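Local atomic coordinates of exodeoxyribonuclease III (Methanosarcina mazei, PDB entry 5J8N), a protein that probably cuts DNA at abasic sites and trims 3' ends of double-stranded DNA, as a magnesium-dependent nuclease of the AP/ExoA repair family. Residues S8-G13 against S246-V251; N66-V71 against E94-R99; N109-N114 against C149-T154; Y203-Y208 against W219-V224. The protein carries 3 engineered substitutions. All blocks are in the same frame, centred on the assembly; numbering follows the deposited sequence. Where two conformers were deposited one is given.

Contact 1: residues S8-G13 against S246-V251; sequences SWNVNG and SDHCPV. With MG (magnesium ion), chain B.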
# COMPACT_ATOMS: atom_id res chain seq x y z
N SER A 8 2.33 -0.22 6.52
CA SER A 8 1.59 0.40 5.44
C SER A 8 0.12 0.32 5.75
O SER A 8 -0.37 -0.76 6.15
CB SER A 8 1.92 -0.34 4.16
OG SER A 8 1.15 0.15 3.03
N TRP A 9 -0.60 1.42 5.60
CA TRP A 9 -1.97 1.46 6.06
C TRP A 9 -2.82 2.38 5.21
O TRP A 9 -2.53 3.58 5.13
CB TRP A 9 -2.00 1.95 7.54
CG TRP A 9 -3.34 1.78 8.23
CD1 TRP A 9 -4.41 0.99 7.85
CD2 TRP A 9 -3.72 2.37 9.48
NE1 TRP A 9 -5.44 1.06 8.81
CE2 TRP A 9 -5.00 1.89 9.83
CE3 TRP A 9 -3.04 3.22 10.35
CZ2 TRP A 9 -5.67 2.30 10.98
CZ3 TRP A 9 -3.69 3.60 11.52
CH2 TRP A 9 -5.01 3.14 11.81
N ASN A 10 -3.92 1.86 4.64
CA ASN A 10 -4.93 2.73 4.04
C ASN A 10 -5.84 3.22 5.17
O ASN A 10 -6.51 2.39 5.82
CB ASN A 10 -5.74 1.98 2.98
CG ASN A 10 -6.88 2.81 2.43
OD1 ASN A 10 -7.53 3.58 3.16
ND2 ASN A 10 -7.16 2.66 1.12
N VAL A 11 -5.75 4.52 5.44
CA VAL A 11 -6.38 5.11 6.60
C VAL A 11 -7.79 5.60 6.36
O VAL A 11 -8.49 6.00 7.30
CB VAL A 11 -5.54 6.27 7.16
CG1 VAL A 11 -4.23 5.71 7.78
CG2 VAL A 11 -5.23 7.34 6.15
N ASN A 12 -8.22 5.60 5.09
CA ASN A 12 -9.59 6.02 4.71
C ASN A 12 -9.92 7.44 5.20
O ASN A 12 -11.05 7.76 5.58
CB ASN A 12 -10.68 5.01 5.21
CG ASN A 12 -11.94 5.02 4.33
OD1 ASN A 12 -11.86 5.14 3.06
ND2 ASN A 12 -13.06 4.77 4.96
N GLY A 13 -8.93 8.32 5.04
CA GLY A 13 -8.99 9.69 5.47
C GLY A 13 -8.05 9.96 6.65
O GLY A 13 -8.29 9.50 7.79
N SER A 246 -9.81 2.34 10.64
CA SER A 246 -10.09 2.43 9.23
C SER A 246 -10.84 1.18 8.78
O SER A 246 -10.96 0.20 9.55
CB SER A 246 -8.76 2.54 8.47
OG SER A 246 -8.90 2.48 7.05
N ASP A 247 -11.35 1.16 7.55
CA ASP A 247 -11.88 -0.11 7.02
C ASP A 247 -10.78 -1.08 6.66
O ASP A 247 -11.06 -2.26 6.58
CB ASP A 247 -12.84 0.13 5.81
CG ASP A 247 -12.28 1.00 4.69
OD1 ASP A 247 -11.26 1.73 4.83
OD2 ASP A 247 -12.91 0.94 3.59
N HIS A 248 -9.56 -0.59 6.40
CA HIS A 248 -8.40 -1.46 6.25
C HIS A 248 -7.64 -1.54 7.58
O HIS A 248 -7.72 -0.61 8.40
CB HIS A 248 -7.39 -0.91 5.24
CG HIS A 248 -7.91 -0.79 3.84
ND1 HIS A 248 -7.41 -1.55 2.80
CD2 HIS A 248 -8.84 0.04 3.32
CE1 HIS A 248 -8.02 -1.18 1.68
NE2 HIS A 248 -8.90 -0.25 1.98
N CYS A 249 -6.89 -2.62 7.75
CA CYS A 249 -5.85 -2.63 8.80
C CYS A 249 -4.49 -2.56 8.14
O CYS A 249 -4.36 -2.79 6.94
CB CYS A 249 -5.96 -3.88 9.71
SG CYS A 249 -5.44 -5.42 8.91
N PRO A 250 -3.45 -2.27 8.90
CA PRO A 250 -2.11 -2.19 8.31
C PRO A 250 -1.55 -3.55 7.95
O PRO A 250 -1.98 -4.58 8.48
CB PRO A 250 -1.24 -1.57 9.43
CG PRO A 250 -2.25 -0.91 10.38
CD PRO A 250 -3.47 -1.82 10.31
N VAL A 251 -0.54 -3.50 7.08
CA VAL A 251 0.33 -4.61 6.78
C VAL A 251 1.76 -4.17 6.88
O VAL A 251 2.04 -2.97 6.98
CB VAL A 251 0.02 -5.19 5.33
CG1 VAL A 251 -1.42 -5.66 5.24
CG2 VAL A 251 0.29 -4.16 4.24
MG MG B . -11.24 4.09 1.41
O HOH W 1 -3.99 -0.96 4.91
O HOH W 2 -10.10 2.95 2.73
O HOH W 3 -12.68 2.70 1.58
O HOH W 4 -12.49 5.21 0.19
O HOH W 5 -10.37 3.09 -0.28

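Contact 2: residues N66-V71 against E94-R99; sequences NGYSGV and EGRFLR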
# COMPACT_ATOMS: atom_id res chain seq x y z
N ASN A 66 -9.94 17.62 -4.58
CA ASN A 66 -9.91 17.77 -3.13
C ASN A 66 -10.67 16.65 -2.43
O ASN A 66 -11.67 16.15 -2.96
CB ASN A 66 -10.52 19.10 -2.74
CG ASN A 66 -9.83 20.25 -3.41
OD1 ASN A 66 -8.60 20.29 -3.44
ND2 ASN A 66 -10.61 21.17 -3.98
N GLY A 67 -10.17 16.19 -1.29
CA GLY A 67 -10.78 15.13 -0.51
C GLY A 67 -10.69 13.73 -1.12
O GLY A 67 -11.57 12.85 -0.92
N TYR A 68 -9.64 13.48 -1.90
CA TYR A 68 -9.57 12.29 -2.70
C TYR A 68 -8.19 11.72 -2.70
O TYR A 68 -7.25 12.47 -2.87
CB TYR A 68 -9.95 12.70 -4.14
CG TYR A 68 -10.02 11.57 -5.14
CD1 TYR A 68 -11.04 10.64 -5.07
CD2 TYR A 68 -9.07 11.46 -6.15
CE1 TYR A 68 -11.10 9.57 -5.96
CE2 TYR A 68 -9.16 10.43 -7.05
CZ TYR A 68 -10.18 9.52 -6.97
OH TYR A 68 -10.26 8.51 -7.91
N SER A 69 -8.08 10.41 -2.60
CA SER A 69 -6.82 9.72 -2.82
C SER A 69 -5.73 10.32 -1.90
O SER A 69 -6.03 10.67 -0.76
CB SER A 69 -6.50 9.78 -4.32
OG SER A 69 -5.31 9.04 -4.61
N GLY A 70 -4.49 10.44 -2.36
CA GLY A 70 -3.38 10.98 -1.57
C GLY A 70 -2.65 9.89 -0.82
O GLY A 70 -3.24 8.94 -0.28
N VAL A 71 -1.32 10.00 -0.80
CA VAL A 71 -0.48 9.04 -0.05
C VAL A 71 0.65 9.78 0.66
O VAL A 71 1.00 10.90 0.27
CB VAL A 71 0.13 7.92 -0.93
CG1 VAL A 71 -0.93 7.11 -1.63
CG2 VAL A 71 1.14 8.46 -1.94
N GLU A 94 -3.72 12.13 -9.80
CA GLU A 94 -4.58 11.53 -8.77
C GLU A 94 -3.86 11.27 -7.46
O GLU A 94 -4.47 10.80 -6.51
CB GLU A 94 -5.24 10.27 -9.30
CG GLU A 94 -6.24 10.59 -10.41
CD GLU A 94 -7.29 9.50 -10.63
OE1 GLU A 94 -7.33 8.46 -9.92
OE2 GLU A 94 -8.06 9.66 -11.64
N GLY A 95 -2.58 11.60 -7.37
CA GLY A 95 -1.87 11.53 -6.09
C GLY A 95 -1.87 10.19 -5.43
O GLY A 95 -2.04 10.08 -4.19
N ARG A 96 -1.56 9.16 -6.22
CA ARG A 96 -1.61 7.78 -5.79
C ARG A 96 -0.27 7.13 -5.60
O ARG A 96 -0.23 5.96 -5.22
CB ARG A 96 -2.36 6.94 -6.86
CG ARG A 96 -3.80 7.30 -7.01
CD ARG A 96 -4.40 6.43 -8.12
NE ARG A 96 -5.78 6.82 -8.16
CZ ARG A 96 -6.68 6.41 -7.30
NH1 ARG A 96 -6.34 5.51 -6.38
NH2 ARG A 96 -7.94 6.88 -7.37
N PHE A 97 0.84 7.83 -5.87
CA PHE A 97 2.13 7.19 -6.02
C PHE A 97 3.20 8.07 -5.44
O PHE A 97 3.37 9.22 -5.85
CB PHE A 97 2.38 6.94 -7.51
CG PHE A 97 3.66 6.25 -7.84
CD1 PHE A 97 4.84 6.96 -7.88
CD2 PHE A 97 3.65 4.88 -8.15
CE1 PHE A 97 6.07 6.28 -8.28
CE2 PHE A 97 4.84 4.23 -8.54
CZ PHE A 97 6.02 4.94 -8.55
N LEU A 98 3.94 7.50 -4.51
CA LEU A 98 5.06 8.24 -3.90
C LEU A 98 6.28 7.36 -3.76
O LEU A 98 6.23 6.30 -3.08
CB LEU A 98 4.59 8.78 -2.53
CG LEU A 98 5.63 9.52 -1.72
CD1 LEU A 98 6.00 10.73 -2.44
CD2 LEU A 98 5.05 9.88 -0.32
N ARG A 99 7.36 7.76 -4.40
CA ARG A 99 8.65 7.06 -4.36
C ARG A 99 9.60 7.74 -3.43
O ARG A 99 9.86 8.96 -3.51
CB ARG A 99 9.22 6.98 -5.77
CG ARG A 99 10.65 6.47 -5.80
CD ARG A 99 11.14 6.35 -7.23
NE ARG A 99 12.58 6.06 -7.27
CZ ARG A 99 13.26 5.98 -8.37
NH1 ARG A 99 12.68 6.10 -9.53
NH2 ARG A 99 14.58 5.77 -8.29
O HOH W 6 -10.44 10.27 -10.33

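Contact 3: residues N109-N114 against C149-T154; sequences NIYFPN and CGDVNT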
# COMPACT_ATOMS: atom_id res chain seq x y z
N ASN A 109 5.17 3.68 -2.60
CA ASN A 109 3.98 3.68 -1.77
C ASN A 109 2.79 4.03 -2.67
O ASN A 109 2.79 5.12 -3.26
CB ASN A 109 4.19 4.71 -0.67
CG ASN A 109 2.95 4.89 0.22
OD1 ASN A 109 2.06 4.04 0.17
ND2 ASN A 109 2.92 5.93 1.07
N ILE A 110 1.84 3.13 -2.80
CA ILE A 110 0.81 3.28 -3.84
C ILE A 110 -0.61 3.02 -3.36
O ILE A 110 -0.85 2.02 -2.66
CB ILE A 110 1.11 2.32 -5.04
CG1 ILE A 110 2.58 2.47 -5.49
CG2 ILE A 110 0.14 2.57 -6.22
CD1 ILE A 110 2.97 1.51 -6.60
N TYR A 111 -1.51 3.90 -3.74
CA TYR A 111 -2.95 3.71 -3.56
C TYR A 111 -3.50 3.36 -4.94
O TYR A 111 -3.82 4.25 -5.74
CB TYR A 111 -3.61 4.99 -2.98
CG TYR A 111 -5.08 4.91 -2.80
CD1 TYR A 111 -5.68 3.78 -2.29
CD2 TYR A 111 -5.89 5.97 -3.18
CE1 TYR A 111 -7.08 3.68 -2.17
CE2 TYR A 111 -7.30 5.90 -2.99
CZ TYR A 111 -7.87 4.73 -2.50
OH TYR A 111 -9.23 4.62 -2.35
N PHE A 112 -3.59 2.07 -5.24
CA PHE A 112 -4.05 1.69 -6.59
C PHE A 112 -5.54 1.99 -6.73
O PHE A 112 -6.28 1.98 -5.72
CB PHE A 112 -3.82 0.21 -6.83
CG PHE A 112 -2.36 -0.18 -6.99
CD1 PHE A 112 -1.56 -0.54 -5.93
CD2 PHE A 112 -1.83 -0.22 -8.27
CE1 PHE A 112 -0.21 -0.91 -6.14
CE2 PHE A 112 -0.53 -0.60 -8.50
CZ PHE A 112 0.29 -0.98 -7.41
N PRO A 113 -6.01 2.34 -7.93
CA PRO A 113 -7.42 2.73 -8.09
C PRO A 113 -8.42 1.64 -7.75
O PRO A 113 -8.18 0.45 -7.95
CB PRO A 113 -7.50 3.09 -9.59
CG PRO A 113 -6.02 3.38 -9.97
CD PRO A 113 -5.22 2.40 -9.16
N ASN A 114 -9.55 2.09 -7.23
CA ASN A 114 -10.66 1.21 -7.11
C ASN A 114 -11.51 1.28 -8.36
O ASN A 114 -11.80 2.35 -8.89
CB ASN A 114 -11.48 1.55 -5.88
CG ASN A 114 -12.54 0.54 -5.64
OD1 ASN A 114 -13.61 0.64 -6.25
ND2 ASN A 114 -12.24 -0.47 -4.80
N CYS A 149 4.60 -1.04 -1.44
CA CYS A 149 3.53 -1.31 -0.46
C CYS A 149 2.31 -0.50 -0.84
O CYS A 149 2.39 0.62 -1.38
CB CYS A 149 3.96 -0.96 0.96
SG CYS A 149 4.46 0.76 1.26
N GLY A 150 1.17 -1.03 -0.41
CA GLY A 150 -0.04 -0.22 -0.48
C GLY A 150 -1.25 -1.07 -0.74
O GLY A 150 -1.29 -2.29 -0.54
N ASP A 151 -2.30 -0.36 -1.14
CA ASP A 151 -3.64 -0.91 -1.32
C ASP A 151 -3.79 -1.20 -2.78
O ASP A 151 -3.94 -0.26 -3.59
CB ASP A 151 -4.63 0.12 -0.80
CG ASP A 151 -6.05 -0.25 -1.02
OD1 ASP A 151 -6.36 -1.35 -1.51
OD2 ASP A 151 -6.92 0.61 -0.69
N VAL A 152 -3.74 -2.48 -3.11
CA VAL A 152 -3.83 -2.92 -4.51
C VAL A 152 -5.30 -2.92 -4.94
O VAL A 152 -5.59 -2.96 -6.14
CB VAL A 152 -3.18 -4.32 -4.59
CG1 VAL A 152 -3.34 -4.96 -5.97
CG2 VAL A 152 -1.70 -4.21 -4.20
N ASN A 153 -6.24 -2.93 -3.99
CA ASN A 153 -7.68 -2.95 -4.31
C ASN A 153 -8.09 -4.19 -5.10
O ASN A 153 -9.14 -4.19 -5.76
CB ASN A 153 -8.13 -1.65 -5.03
CG ASN A 153 -8.72 -0.65 -4.06
OD1 ASN A 153 -9.59 -0.99 -3.28
ND2 ASN A 153 -8.17 0.57 -4.05
N THR A 154 -7.31 -5.28 -4.93
CA THR A 154 -7.64 -6.59 -5.50
C THR A 154 -7.19 -7.67 -4.55
O THR A 154 -6.10 -7.54 -3.95
CB THR A 154 -6.92 -6.79 -6.89
OG1 THR A 154 -7.37 -5.78 -7.80
CG2 THR A 154 -7.24 -8.15 -7.51

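Contact 4: residues Y203-Y208 against W219-V224; sequences YSWWSY and WRLDYV. Engineered in segment 203-208: Y208 (natural residue Met).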
# COMPACT_ATOMS: atom_id res chain seq x y z
N TYR A 203 -6.87 -11.25 6.26
CA TYR A 203 -7.42 -10.17 5.48
C TYR A 203 -6.95 -8.83 5.98
O TYR A 203 -6.49 -8.69 7.12
CB TYR A 203 -8.96 -10.24 5.54
CG TYR A 203 -9.53 -11.59 5.23
CD1 TYR A 203 -9.15 -12.28 4.08
CD2 TYR A 203 -10.45 -12.20 6.09
CE1 TYR A 203 -9.65 -13.55 3.81
CE2 TYR A 203 -10.99 -13.46 5.82
CZ TYR A 203 -10.58 -14.13 4.69
OH TYR A 203 -11.06 -15.39 4.44
N SER A 204 -7.13 -7.80 5.17
CA SER A 204 -6.71 -6.45 5.57
C SER A 204 -7.81 -5.43 5.36
O SER A 204 -7.57 -4.25 5.56
CB SER A 204 -5.45 -6.00 4.80
OG SER A 204 -5.76 -5.87 3.40
N TRP A 205 -8.99 -5.85 4.92
CA TRP A 205 -10.15 -4.95 4.70
C TRP A 205 -11.42 -5.67 5.04
O TRP A 205 -11.57 -6.86 4.74
CB TRP A 205 -10.20 -4.49 3.20
CG TRP A 205 -11.38 -3.62 2.95
CD1 TRP A 205 -11.47 -2.24 3.14
CD2 TRP A 205 -12.71 -4.03 2.52
NE1 TRP A 205 -12.75 -1.79 2.86
CE2 TRP A 205 -13.55 -2.86 2.51
CE3 TRP A 205 -13.29 -5.27 2.21
CZ2 TRP A 205 -14.87 -2.89 2.13
CZ3 TRP A 205 -14.65 -5.29 1.88
CH2 TRP A 205 -15.41 -4.10 1.83
N TRP A 206 -12.33 -4.92 5.65
CA TRP A 206 -13.67 -5.43 5.95
C TRP A 206 -14.66 -4.31 5.74
O TRP A 206 -14.34 -3.14 6.03
CB TRP A 206 -13.83 -5.93 7.41
CG TRP A 206 -12.76 -6.92 7.87
CD1 TRP A 206 -12.91 -8.25 8.00
CD2 TRP A 206 -11.41 -6.62 8.25
NE1 TRP A 206 -11.72 -8.84 8.43
CE2 TRP A 206 -10.80 -7.83 8.59
CE3 TRP A 206 -10.66 -5.42 8.34
CZ2 TRP A 206 -9.49 -7.90 9.04
CZ3 TRP A 206 -9.34 -5.50 8.76
CH2 TRP A 206 -8.78 -6.75 9.11
N SER A 207 -15.85 -4.65 5.25
CA SER A 207 -16.92 -3.67 5.15
C SER A 207 -17.21 -3.08 6.54
O SER A 207 -17.04 -3.74 7.56
CB SER A 207 -18.16 -4.38 4.59
OG SER A 207 -19.30 -3.49 4.60
N TYR A 208 -17.68 -1.83 6.56
CA TYR A 208 -18.25 -1.26 7.79
C TYR A 208 -19.62 -1.79 8.12
O TYR A 208 -20.21 -1.43 9.14
CB TYR A 208 -18.34 0.25 7.65
CG TYR A 208 -17.06 1.05 7.68
CD1 TYR A 208 -16.34 1.22 8.84
CD2 TYR A 208 -16.64 1.71 6.54
CE1 TYR A 208 -15.15 2.06 8.83
CE2 TYR A 208 -15.51 2.54 6.50
CZ TYR A 208 -14.79 2.70 7.67
OH TYR A 208 -13.70 3.55 7.65
N TRP A 219 -11.23 -9.13 3.10
CA TRP A 219 -10.47 -9.27 1.85
C TRP A 219 -9.06 -8.88 2.15
O TRP A 219 -8.86 -7.91 2.89
CB TRP A 219 -11.01 -8.33 0.76
CG TRP A 219 -12.42 -8.47 0.32
CD1 TRP A 219 -13.56 -8.52 1.09
CD2 TRP A 219 -12.86 -8.43 -1.04
NE1 TRP A 219 -14.68 -8.56 0.29
CE2 TRP A 219 -14.27 -8.50 -1.03
CE3 TRP A 219 -12.18 -8.35 -2.28
CZ2 TRP A 219 -15.04 -8.48 -2.20
CZ3 TRP A 219 -12.96 -8.33 -3.47
CH2 TRP A 219 -14.37 -8.39 -3.40
N ARG A 220 -8.06 -9.53 1.53
CA ARG A 220 -6.68 -9.04 1.61
C ARG A 220 -6.42 -8.17 0.39
O ARG A 220 -6.22 -8.66 -0.73
CB ARG A 220 -5.70 -10.21 1.68
CG ARG A 220 -4.32 -9.74 2.14
CD ARG A 220 -3.40 -10.94 2.50
NE ARG A 220 -3.13 -11.78 1.31
CZ ARG A 220 -2.00 -11.77 0.59
NH1 ARG A 220 -1.88 -12.58 -0.48
NH2 ARG A 220 -0.95 -11.01 0.93
N LEU A 221 -6.51 -6.86 0.61
CA LEU A 221 -6.32 -5.84 -0.44
C LEU A 221 -4.98 -5.15 -0.34
O LEU A 221 -4.60 -4.44 -1.27
CB LEU A 221 -7.41 -4.76 -0.35
CG LEU A 221 -8.85 -5.31 -0.41
CD1 LEU A 221 -9.83 -4.17 -0.35
CD2 LEU A 221 -9.05 -6.10 -1.73
N ASP A 222 -4.31 -5.30 0.82
CA ASP A 222 -3.09 -4.54 1.11
C ASP A 222 -1.94 -5.49 1.16
O ASP A 222 -2.03 -6.57 1.78
CB ASP A 222 -3.25 -3.79 2.45
CG ASP A 222 -4.44 -2.88 2.39
OD1 ASP A 222 -4.30 -1.76 1.85
OD2 ASP A 222 -5.53 -3.31 2.82
N TYR A 223 -0.82 -5.10 0.55
CA TYR A 223 0.31 -5.99 0.32
C TYR A 223 1.63 -5.24 0.48
O TYR A 223 1.67 -4.01 0.33
CB TYR A 223 0.28 -6.55 -1.11
CG TYR A 223 -0.95 -7.30 -1.54
CD1 TYR A 223 -2.14 -6.63 -1.86
CD2 TYR A 223 -0.89 -8.69 -1.74
CE1 TYR A 223 -3.26 -7.32 -2.29
CE2 TYR A 223 -2.04 -9.41 -2.17
CZ TYR A 223 -3.19 -8.68 -2.48
OH TYR A 223 -4.27 -9.39 -2.96
N VAL A 224 2.68 -6.00 0.72
CA VAL A 224 4.02 -5.45 0.45
C VAL A 224 4.68 -6.44 -0.46
O VAL A 224 4.85 -7.63 -0.15
CB VAL A 224 4.88 -5.18 1.71
CG1 VAL A 224 6.15 -4.46 1.31
CG2 VAL A 224 4.10 -4.37 2.77

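Contact 1: residues S8-G13 against S246-V251
S8 and V251 form an antiparallel hydrogen-bonded pair. S8 N donates to V251 O at 2.8 Å, and V251 N donates back to S8 O.

Two side chains tie into the opposite backbone. W9 NE1 gives its hydrogen to H248 O at 2.9 Å; the oxygen lies in the indole plane, but the donor sits well above the carbonyl plane. S246 OG donates to N10 O at 2.7 Å and accepts from H248 N, an ST turn.

Strand 3-10 of the DNase I-like fold ends here, at the magnesium site. N12 OD1 binds magnesium at 2.1 Å, with E38 and four waters completing the shell; its ND2 bonds Y208, an engineered residue. One of these waters donates to both N10 OD1 and D247 OD1.

Ring faces are also packed. P250 CG makes a CH-pi contact 3.6 Å from the W9 five-membered ring centroid, and V11 CG1 covers the opposite face. The N10 amide stacks on the H248 ring with planes 5° apart, and N10 CB makes a CH-pi contact 3.7 Å from the ring centroid. H248 is predicted to be a catalytic proton acceptor, and its ND1 bonds D222. N10 ND2 is held by D151, and D247 OD2 by W205.

Contact 2: residues N66-V71 against E94-R99
The loop before strand 71-75 meets the turn that leads into strand 97-101, joining the two sheets of the DNase I-like fold near the predicted active-site residue Y111. Y68 and S69 reach across to E94 and R96.

S69 OG donates to E94 O at 2.7 Å, nearly in line with the carbonyl bond. The same hydroxyl lies 4.0 Å above the guanidinium plane of R96, over its centre. G70 N makes a weak bond to G95 O at 3.1 Å. G95 has positive phi just after helix 89-92, which turns the chain toward the strand.

In R96, CG lies anti to the carbonyl carbon (chi1 -65°), and the extended chain beyond carries the guanidinium back toward Y68. Its NE and NH2 both grip E94 OE1, side-on, in a salt bridge. NE takes the anti lone pair of that oxygen at 2.9 Å. R121 also forms a salt bridge with E94 OE1, so this oxygen is shared by two arginines. R96 NH1 bonds Y111 O, which helps hold the guanidinium in place.

Further along, V71 CG2 packs against L98 CB at 3.5 Å. The Y68 ring stands nearly upright to the guanidinium, with planes 85° apart. R96 NH2 reaches Y68 OH at 2.9 Å in a weak bond, and a water bonded to that hydroxyl makes a weak bond to E94 OE2.

Contact 3: residues N109-N114 against C149-T154
Y111 and D151 both carry CG anti to the backbone N, with chi1 178° and 175°. The two side chains thus run side by side on one face of the sheet. D151 OD2 comes to the edge of the tyrosine ring, in its plane, 3.4 Å from Y111 CE1; N10, of the 8-13 segment, holds the same oxygen.

The backbones pair in parallel. I110 N donates to C149 O, D151 N to I110 O, and F112 N to D151 O. G150 CA lies 3.2 Å from I110 O, a CA-H...O contact.

Past the strand ends, N153 takes over the pairing. Its ND2 donates to F112 O at 2.9 Å, with the oxygen in the amide plane. This bond probably limits the rotation of the N153 amide. N114 has two conformers. In one of them its ND2 lies within bonding distance of N153 OD1, a doubtful link, while N114 OD1 bonds the backbone N of K116. N153 is a predicted transition-state stabiliser; Y111 and D151 are predicted active-site residues.

I110 CG2 lies over the centre of the F112 ring, and F112 CD1 packs on V152 CG2 at 4.1 Å. Helix 119-141 covers this side, with F132 edge-to-face to F112 and F128 on I110 and P113. Strands 97-101 and 218-227 flank the pair in the same sheet.

Contact 4: residues Y203-Y208 against W219-V224
A classic beta bulge in the hairpin of strands 205-206 and 218-227 shapes this contact beside the active site. S204 and W205 both face W219. S204 N donates to W219 O at 2.9 Å, and W205 N gives the same oxygen a weaker second bond. W219 N returns a bond to W205 O at 2.8 Å, in the carbonyl plane.

W205 and W219 point the same way from the hairpin and form a T-shaped pair. The edge of the W205 six-membered ring is turned to the face of the W219 five-membered ring. The centroids are 5.0 Å apart and the planes meet at 85°. W205 CE3 comes to 3.4 Å from W219 CD1. L221 CD1 packs alongside, 3.6 Å from W205 CB. The indole nitrogen of W205 is the one that holds D247.

S204 OG sits between its own backbone N and carbonyl carbon, chi1 66°. This aims it at the other strand. It donates to the anti lone pair of D222 OD2, at 2.6 Å, and accepts from L221 N at 3.1 Å.

D222 is predicted to matter for catalysis, and the oxygen that S204 meets is the one already bonded to H248. Two partners thus share D222 OD2. S204 probably helps hold the carboxylate beside H248, consistent with a second-shell role.

In the fold
Contacts 1, 3 and 4 surround the predicted active site of the two-sheet fold, with contact 2 at its margin. Contact 1 brings together segments near the start and end of the chain; the other three are nested inside its loop and follow in series. Contact 1 touches contact 4, with centres about 8 Å apart, and contact 3, with centres about 11 Å apart. Contacts 3 and 4 also touch, their centres about 11 Å apart. Contacts 2, 3 and 4 reach the seven-strand sheet. Contact 1 holds the ends of strands 3-10 and 251-256, and contact 2 bridges to strand 71-75 of the other sheet. Contact 2 touches contact 3 through neighbouring strands 97-101 and 106-111.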